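PDB 3BOQ: transcriptional regulator, MarR family from Silicibacter pomeroyi DSS-3, which probably binds DNA as a homodimer and regulates transcription, as other winged-helix proteins of the MarR family do. Local coordinates for residues 18-21 / 22-26; 61-65 / 66-70; 124-127 / 128-132. All blocks are in the same frame, centred on the assembly; numbering follows the deposited sequence.

Interaction 1. Residues 18-21 / 22-26; sequences TRLW and LNILR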
loop_
_atom_site.group_PDB
_atom_site.type_symbol
_atom_site.label_atom_id
_atom_site.label_comp_id
_atom_site.label_asym_id
_atom_site.label_seq_id
_atom_site.Cartn_x
_atom_site.Cartn_y
_atom_site.Cartn_z
ATOM N N THR B 18 -4.887 11.657 -10.769
ATOM C CA THR B 18 -5.643 11.624 -9.511
ATOM C C THR B 18 -6.467 10.340 -9.383
ATOM O O THR B 18 -6.296 9.604 -8.411
ATOM C CB THR B 18 -6.494 12.904 -9.312
ATOM O OG1 THR B 18 -5.662 13.867 -8.677
ATOM C CG2 THR B 18 -7.733 12.677 -8.378
ATOM N N ARG B 19 -7.322 10.060 -10.368
ATOM C CA ARG B 19 -8.187 8.885 -10.330
ATOM C C ARG B 19 -7.403 7.611 -10.181
ATOM O O ARG B 19 -7.753 6.794 -9.357
ATOM C CB ARG B 19 -9.061 8.761 -11.570
ATOM C CG ARG B 19 -10.417 9.364 -11.406
ATOM C CD ARG B 19 -11.329 9.023 -12.577
ATOM N NE ARG B 19 -12.145 10.192 -12.924
ATOM C CZ ARG B 19 -11.842 11.076 -13.877
ATOM N NH1 ARG B 19 -10.745 10.925 -14.626
ATOM N NH2 ARG B 19 -12.657 12.103 -14.098
ATOM N N LEU B 20 -6.362 7.437 -10.983
ATOM C CA LEU B 20 -5.585 6.208 -11.005
ATOM C C LEU B 20 -5.007 5.888 -9.636
ATOM O O LEU B 20 -5.181 4.799 -9.131
ATOM C CB LEU B 20 -4.444 6.290 -12.059
ATOM C CG LEU B 20 -3.373 5.188 -11.900
ATOM C CD1 LEU B 20 -3.960 3.836 -12.311
ATOM C CD2 LEU B 20 -2.073 5.483 -12.640
ATOM N N TRP B 21 -4.346 6.871 -9.038
ATOM C CA TRP B 21 -3.661 6.734 -7.769
ATOM C C TRP B 21 -4.617 6.447 -6.604
ATOM O O TRP B 21 -4.367 5.567 -5.768
ATOM C CB TRP B 21 -2.866 8.018 -7.525
ATOM C CG TRP B 21 -2.144 8.081 -6.195
ATOM C CD1 TRP B 21 -2.211 9.080 -5.283
ATOM C CD2 TRP B 21 -1.253 7.088 -5.653
ATOM N NE1 TRP B 21 -1.415 8.792 -4.207
ATOM C CE2 TRP B 21 -0.803 7.580 -4.407
ATOM C CE3 TRP B 21 -0.790 5.821 -6.105
ATOM C CZ2 TRP B 21 0.071 6.854 -3.583
ATOM C CZ3 TRP B 21 0.111 5.107 -5.295
ATOM C CH2 TRP B 21 0.518 5.624 -4.045
ATOM N N LEU B 22 -5.705 7.208 -6.542
ATOM C CA LEU B 22 -6.817 6.886 -5.632
ATOM C C LEU B 22 -7.318 5.429 -5.806
ATOM O O LEU B 22 -7.541 4.750 -4.805
ATOM C CB LEU B 22 -7.951 7.914 -5.774
ATOM C CG LEU B 22 -8.047 9.065 -4.743
ATOM C CD1 LEU B 22 -6.696 9.617 -4.287
ATOM C CD2 LEU B 22 -8.939 10.204 -5.221
ATOM N N ASN B 23 -7.479 4.946 -7.045
ATOM C CA ASN B 23 -7.866 3.535 -7.292
ATOM C C ASN B 23 -6.850 2.503 -6.811
ATOM O O ASN B 23 -7.217 1.481 -6.262
ATOM C CB ASN B 23 -8.178 3.286 -8.760
ATOM C CG ASN B 23 -9.528 3.830 -9.141
ATOM O OD1 ASN B 23 -10.410 3.937 -8.291
ATOM N ND2 ASN B 23 -9.709 4.178 -10.411
ATOM N N ILE B 24 -5.571 2.781 -7.017
ATOM C CA ILE B 24 -4.548 1.929 -6.533
ATOM C C ILE B 24 -4.570 1.878 -5.023
ATOM O O ILE B 24 -4.483 0.815 -4.444
ATOM C CB ILE B 24 -3.185 2.405 -6.990
ATOM C CG1 ILE B 24 -3.018 2.133 -8.482
ATOM C CG2 ILE B 24 -2.112 1.735 -6.176
ATOM C CD1 ILE B 24 -1.923 2.951 -9.103
ATOM N N LEU B 25 -4.676 3.033 -4.398
ATOM C CA LEU B 25 -4.765 3.132 -2.950
ATOM C C LEU B 25 -5.977 2.402 -2.361
ATOM O O LEU B 25 -5.839 1.723 -1.337
ATOM C CB LEU B 25 -4.752 4.602 -2.506
ATOM C CG LEU B 25 -3.404 5.338 -2.473
ATOM C CD1 LEU B 25 -3.627 6.815 -2.044
ATOM C CD2 LEU B 25 -2.380 4.693 -1.506
ATOM N N ARG B 26 -7.144 2.537 -2.997
ATOM C CA ARG B 26 -8.355 1.794 -2.634
ATOM C C ARG B 26 -8.122 0.282 -2.715
ATOM O O ARG B 26 -8.416 -0.430 -1.769
ATOM C CB ARG B 26 -9.532 2.159 -3.550
ATOM C CG ARG B 26 -10.271 3.399 -3.196
ATOM C CD ARG B 26 -10.945 4.031 -4.425
ATOM N NE ARG B 26 -11.641 5.291 -4.113
ATOM C CZ ARG B 26 -11.758 6.330 -4.951
ATOM N NH1 ARG B 26 -11.228 6.285 -6.171
ATOM N NH2 ARG B 26 -12.399 7.432 -4.568
#
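Leu25 lies over one face of the Trp21 indole on helix 12-43, the long N-terminal helix of the MarR fold that packs against the second subunit. Leu25 CD1 makes a CH-pi contact with the five-membered ring of Trp21, 4.0 Å from the centroid and 25° off the ring normal, and Leu25 CD2 lies 3.9 Å from Trp21 CZ2. The indole is swung beside its own carbonyl carbon (chi1 177°), which carries it along the helix surface to where Leu25 sits. Ile24 meets the six-membered half at a different corner, crossing it at about a right angle with CG2 4.1 Å from Trp21 CZ3. Leu20 and Ile24, one residue earlier, form the preceding i to i+4 pair, Leu20 CG to Ile24 CD1, branched aliphatics suited to a buried face. On the second subunit, Leu35 packs against Trp21, Leu27 against Ile24 and His28 against Leu25. Replacing Trp21 by an alanine is likely to open a gap between Leu25 and Leu35 of the second subunit and leave Leu25 CD1 without its aromatic face. Asn23 ND2 makes a weak hydrogen bond with Ser143 of the second subunit, and Asn23 OD1 accepts from Arg26 NH1 at 3.3 Å, with the donor above the carbonyl plane.

Interaction 2. Residues 61-65 / 66-70; sequences DGLSM and GKLSG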
loop_
_atom_site.group_PDB
_atom_site.type_symbol
_atom_site.label_atom_id
_atom_site.label_comp_id
_atom_site.label_asym_id
_atom_site.label_seq_id
_atom_site.Cartn_x
_atom_site.Cartn_y
_atom_site.Cartn_z
ATOM N N ASP B 61 20.430 -19.644 -0.270
ATOM C CA ASP B 61 21.836 -19.364 0.068
ATOM C C ASP B 61 22.005 -18.231 1.090
ATOM O O ASP B 61 23.102 -18.029 1.618
ATOM C CB ASP B 61 22.637 -19.031 -1.195
ATOM C CG ASP B 61 23.109 -20.266 -1.925
ATOM O OD1 ASP B 61 22.293 -21.195 -2.122
ATOM O OD2 ASP B 61 24.304 -20.308 -2.300
ATOM N N GLY B 62 20.926 -17.491 1.349
ATOM C CA GLY B 62 20.944 -16.375 2.285
ATOM C C GLY B 62 20.960 -15.028 1.594
ATOM O O GLY B 62 21.455 -14.894 0.476
ATOM N N LEU B 63 20.411 -14.032 2.278
ATOM C CA LEU B 63 20.331 -12.665 1.778
ATOM C C LEU B 63 20.831 -11.710 2.845
ATOM O O LEU B 63 20.493 -11.857 4.018
ATOM C CB LEU B 63 18.885 -12.287 1.424
ATOM C CG LEU B 63 18.179 -12.838 0.183
ATOM C CD1 LEU B 63 16.784 -12.205 0.034
ATOM C CD2 LEU B 63 19.018 -12.617 -1.072
ATOM N N SER B 64 21.622 -10.724 2.429
ATOM C CA SER B 64 22.063 -9.663 3.315
ATOM C C SER B 64 20.895 -8.743 3.660
ATOM O O SER B 64 19.826 -8.828 3.061
ATOM C CB SER B 64 23.159 -8.855 2.639
ATOM O OG SER B 64 22.631 -8.175 1.512
HETATM N N MSE B 65 21.117 -7.841 4.607
HETATM C CA MSE B 65 20.110 -6.867 4.995
HETATM C C MSE B 65 19.658 -5.956 3.845
HETATM O O MSE B 65 18.464 -5.719 3.676
HETATM C CB MSE B 65 20.584 -6.064 6.212
HETATM C CG MSE B 65 20.584 -6.876 7.531
HETATM SE SE MSE B 65 18.850 -7.751 7.925
HETATM C CE MSE B 65 17.771 -6.176 7.562
ATOM N N GLY B 66 20.603 -5.482 3.040
ATOM C CA GLY B 66 20.302 -4.632 1.894
ATOM C C GLY B 66 19.617 -5.346 0.741
ATOM O O GLY B 66 18.671 -4.814 0.155
ATOM N N LYS B 67 20.084 -6.552 0.414
ATOM C CA LYS B 67 19.487 -7.308 -0.689
ATOM C C LYS B 67 18.103 -7.850 -0.325
ATOM O O LYS B 67 17.209 -7.899 -1.181
ATOM C CB LYS B 67 20.425 -8.409 -1.197
ATOM C CG LYS B 67 21.624 -7.855 -1.977
ATOM C CD LYS B 67 22.310 -8.924 -2.825
ATOM C CE LYS B 67 23.542 -8.372 -3.547
ATOM N NZ LYS B 67 23.200 -7.356 -4.584
ATOM N N LEU B 68 17.940 -8.240 0.943
ATOM C CA LEU B 68 16.628 -8.585 1.504
ATOM C C LEU B 68 15.675 -7.396 1.418
ATOM O O LEU B 68 14.544 -7.530 0.935
ATOM C CB LEU B 68 16.740 -9.044 2.963
ATOM C CG LEU B 68 15.433 -9.286 3.728
ATOM C CD1 LEU B 68 14.546 -10.283 3.014
ATOM C CD2 LEU B 68 15.745 -9.815 5.094
ATOM N N SER B 69 16.139 -6.255 1.920
ATOM C CA SER B 69 15.389 -5.015 1.920
ATOM C C SER B 69 14.974 -4.654 0.491
ATOM O O SER B 69 13.770 -4.306 0.256
ATOM C CB SER B 69 16.227 -3.918 2.580
ATOM O OG SER B 69 15.801 -2.607 2.247
ATOM N N GLY B 70 15.962 -4.775 -0.448
ATOM C CA GLY B 70 15.778 -4.464 -1.871
ATOM C C GLY B 70 14.740 -5.322 -2.599
ATOM O O GLY B 70 14.169 -4.881 -3.658
#
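Across residues 61-70 the backbone runs from a turn through a short, weakly bonded strand at about 63-64, with Ser64 as N-cap, into helix 65-71, and the first i to i+4 bonds follow at once: Leu68 N to Ser64 O at 2.9 Å and Ser69 N to Met65 O at 3.0 Å. This is the strand-to-helix junction of the winged helix-turn-helix domain, and the strand pairs through Leu63 with Ala106 of strand 105-106. Gly62 suits the turn because its positive phi of 104° would jam a side chain against the carbonyl oxygen of Asp61.

The cap itself is made by the Ser64 hydroxyl. OG lies between the backbone N and the carbonyl carbon (chi1 66°), which turns it back over the helix start, where Ser64 OG accepts from Lys67 N at 3.2 Å with an N-H...O angle of 163°. A short polar side chain is apt here, since it can reach an amide of the first turn that has no earlier helical carbonyl to bond.

Leu63, just before the cap, and Leu68, at the end of the first turn, cross at about a right angle. Leu63 CB and Leu68 CB are 4.2 Å apart, and Leu63 CD1 touches Leu68 CA at 3.9 Å. Both leucines also pack on Gln55 and Leu56 of helix 47-58. Met65, present as selenomethionine, instead sends its bent, flexible chain to Val79, Ser80 and Val83 of helix 79-88; Leu68 also touches Val83, which joins the two neighbouring helices through this short one. Lys67 begins beside the cap before the rest of its chain leads away: its CB lies 3.5 Å and its CG 3.6 Å from Ser64 OG.

Interaction 3. Residues 124-127 / 128-132; sequences NRIL and AELLR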
loop_
_atom_site.group_PDB
_atom_site.type_symbol
_atom_site.label_atom_id
_atom_site.label_comp_id
_atom_site.label_asym_id
_atom_site.label_seq_id
_atom_site.Cartn_x
_atom_site.Cartn_y
_atom_site.Cartn_z
ATOM N N ASN B 124 -2.589 -17.498 -0.517
ATOM C CA ASN B 124 -3.209 -17.633 -1.819
ATOM C C ASN B 124 -4.679 -18.025 -1.740
ATOM O O ASN B 124 -5.467 -17.637 -2.602
ATOM C CB ASN B 124 -2.444 -18.650 -2.682
ATOM C CG ASN B 124 -1.011 -18.191 -3.007
ATOM O OD1 ASN B 124 -0.651 -17.037 -2.794
ATOM N ND2 ASN B 124 -0.203 -19.099 -3.515
ATOM N N ARG B 125 -5.059 -18.815 -0.737
ATOM C CA ARG B 125 -6.468 -19.026 -0.456
ATOM C C ARG B 125 -7.167 -17.703 -0.005
ATOM O O ARG B 125 -8.240 -17.373 -0.495
ATOM C CB ARG B 125 -6.675 -20.180 0.564
ATOM C CG ARG B 125 -8.155 -20.389 0.922
ATOM C CD ARG B 125 -8.461 -21.551 1.871
ATOM N NE ARG B 125 -7.327 -21.933 2.699
ATOM C CZ ARG B 125 -6.922 -21.288 3.797
ATOM N NH1 ARG B 125 -7.557 -20.196 4.221
ATOM N NH2 ARG B 125 -5.861 -21.732 4.462
ATOM N N ILE B 126 -6.558 -16.951 0.913
ATOM C CA ILE B 126 -7.203 -15.731 1.430
ATOM C C ILE B 126 -7.400 -14.710 0.305
ATOM O O ILE B 126 -8.487 -14.122 0.157
ATOM C CB ILE B 126 -6.438 -15.115 2.654
ATOM C CG1 ILE B 126 -6.513 -16.052 3.878
ATOM C CG2 ILE B 126 -7.024 -13.781 3.058
ATOM C CD1 ILE B 126 -5.273 -15.976 4.766
ATOM N N LEU B 127 -6.353 -14.525 -0.495
ATOM C CA LEU B 127 -6.387 -13.608 -1.618
ATOM C C LEU B 127 -7.487 -13.986 -2.638
ATOM O O LEU B 127 -8.314 -13.115 -3.036
ATOM C CB LEU B 127 -4.989 -13.491 -2.263
ATOM C CG LEU B 127 -4.748 -12.461 -3.375
ATOM C CD1 LEU B 127 -4.911 -11.004 -2.900
ATOM C CD2 LEU B 127 -3.350 -12.687 -3.950
ATOM N N ALA B 128 -7.504 -15.268 -3.024
ATOM C CA ALA B 128 -8.573 -15.855 -3.883
ATOM C C ALA B 128 -9.967 -15.587 -3.317
ATOM O O ALA B 128 -10.854 -15.093 -4.026
ATOM C CB ALA B 128 -8.366 -17.349 -4.093
ATOM N N GLU B 129 -10.135 -15.836 -2.023
ATOM C CA GLU B 129 -11.375 -15.510 -1.329
ATOM C C GLU B 129 -11.705 -14.014 -1.351
ATOM O O GLU B 129 -12.849 -13.639 -1.607
ATOM C CB GLU B 129 -11.403 -16.176 0.062
ATOM C CG GLU B 129 -11.338 -17.793 -0.072
ATOM C CD GLU B 129 -11.315 -18.586 1.256
ATOM O OE1 GLU B 129 -10.654 -18.171 2.274
ATOM O OE2 GLU B 129 -11.937 -19.675 1.283
ATOM N N LEU B 130 -10.710 -13.139 -1.175
ATOM C CA LEU B 130 -10.977 -11.689 -1.208
ATOM C C LEU B 130 -11.418 -11.210 -2.594
ATOM O O LEU B 130 -12.176 -10.261 -2.712
ATOM C CB LEU B 130 -9.748 -10.908 -0.761
ATOM C CG LEU B 130 -9.390 -10.972 0.734
ATOM C CD1 LEU B 130 -7.989 -10.381 1.030
ATOM C CD2 LEU B 130 -10.472 -10.324 1.620
ATOM N N LEU B 131 -10.924 -11.894 -3.630
ATOM C CA LEU B 131 -11.114 -11.517 -5.017
ATOM C C LEU B 131 -12.132 -12.378 -5.729
ATOM O O LEU B 131 -12.127 -12.449 -6.949
ATOM C CB LEU B 131 -9.785 -11.619 -5.764
ATOM C CG LEU B 131 -8.651 -10.666 -5.397
ATOM C CD1 LEU B 131 -7.443 -11.010 -6.260
ATOM C CD2 LEU B 131 -9.070 -9.161 -5.570
ATOM N N ARG B 132 -13.040 -12.988 -4.972
ATOM C CA ARG B 132 -13.801 -14.140 -5.444
ATOM C C ARG B 132 -14.852 -13.778 -6.472
ATOM O O ARG B 132 -15.339 -14.674 -7.215
ATOM C CB ARG B 132 -14.431 -14.886 -4.277
ATOM C CG ARG B 132 -15.522 -14.100 -3.584
ATOM C CD ARG B 132 -15.981 -14.783 -2.352
ATOM N NE ARG B 132 -16.972 -13.994 -1.637
ATOM C CZ ARG B 132 -16.692 -13.103 -0.679
ATOM N NH1 ARG B 132 -15.435 -12.848 -0.334
ATOM N NH2 ARG B 132 -17.689 -12.464 -0.060
#
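Arg125 and Glu129 lie side by side on the surface of helix 110-130, pointing the same way, and their contact is made mainly by the arginine's aliphatic part: Arg125 CG is 3.6 Å from Glu129 OE1. The charged groups stay further apart, Arg125 NH1 to Glu129 OE1 4.2 Å, beyond a salt bridge, with guanidinium and carboxylate planes turned 67° from each other. With CG set opposite its backbone N (chi1 178°), the arginine chain runs out beside the glutamate before bending at chi3. Glu42 of helix 12-43 forms the actual salt bridge with Arg125 NH1. One residue on, Ile126 CG2 meets Leu130 CD1 at 4.1 Å, two aliphatic chains lying alongside; Ile126 also packs on Leu35 and Gln38, and Leu130 on Asp34, of helix 12-43 in the same chain. Leu127 CG and Leu131 CD1 are 4.2 Å apart. Leu127 packs on Trp21 of the second subunit, where a nonpolar chain suits; Ala128 and Leu131 touch Gln17 of that subunit. Leu131 is the first residue past the helix end, its N still bonded to Leu127 O at a bent 135°, and Arg132 NH1 hydrogen-bonds Glu129 O. With its salt bridge directed to Glu42, Arg125 probably feels Glu129 as a modest electrostatic attraction.

How the interactions relate
Followed from the N terminus, the three contacts come in series; none nests within or crosses another, and each closes only a turn or so of chain. Interaction 1 belongs to helix 12-43 and interaction 3 to the end of helix 110-130, their centres about 21 Å apart. Both touch the second subunit, and Leu127 of interaction 3 packs on that subunit's Trp21, the residue central to interaction 1. Helix 12-43 also touches Arg125, Ile126, Leu127 and Leu130 within one chain. Interaction 2 sits apart in the winged-helix part, its centre about 31 Å from that of interaction 1; it joins strand 63-64 to helix 65-71, which together contact helices 47-58 and 79-88.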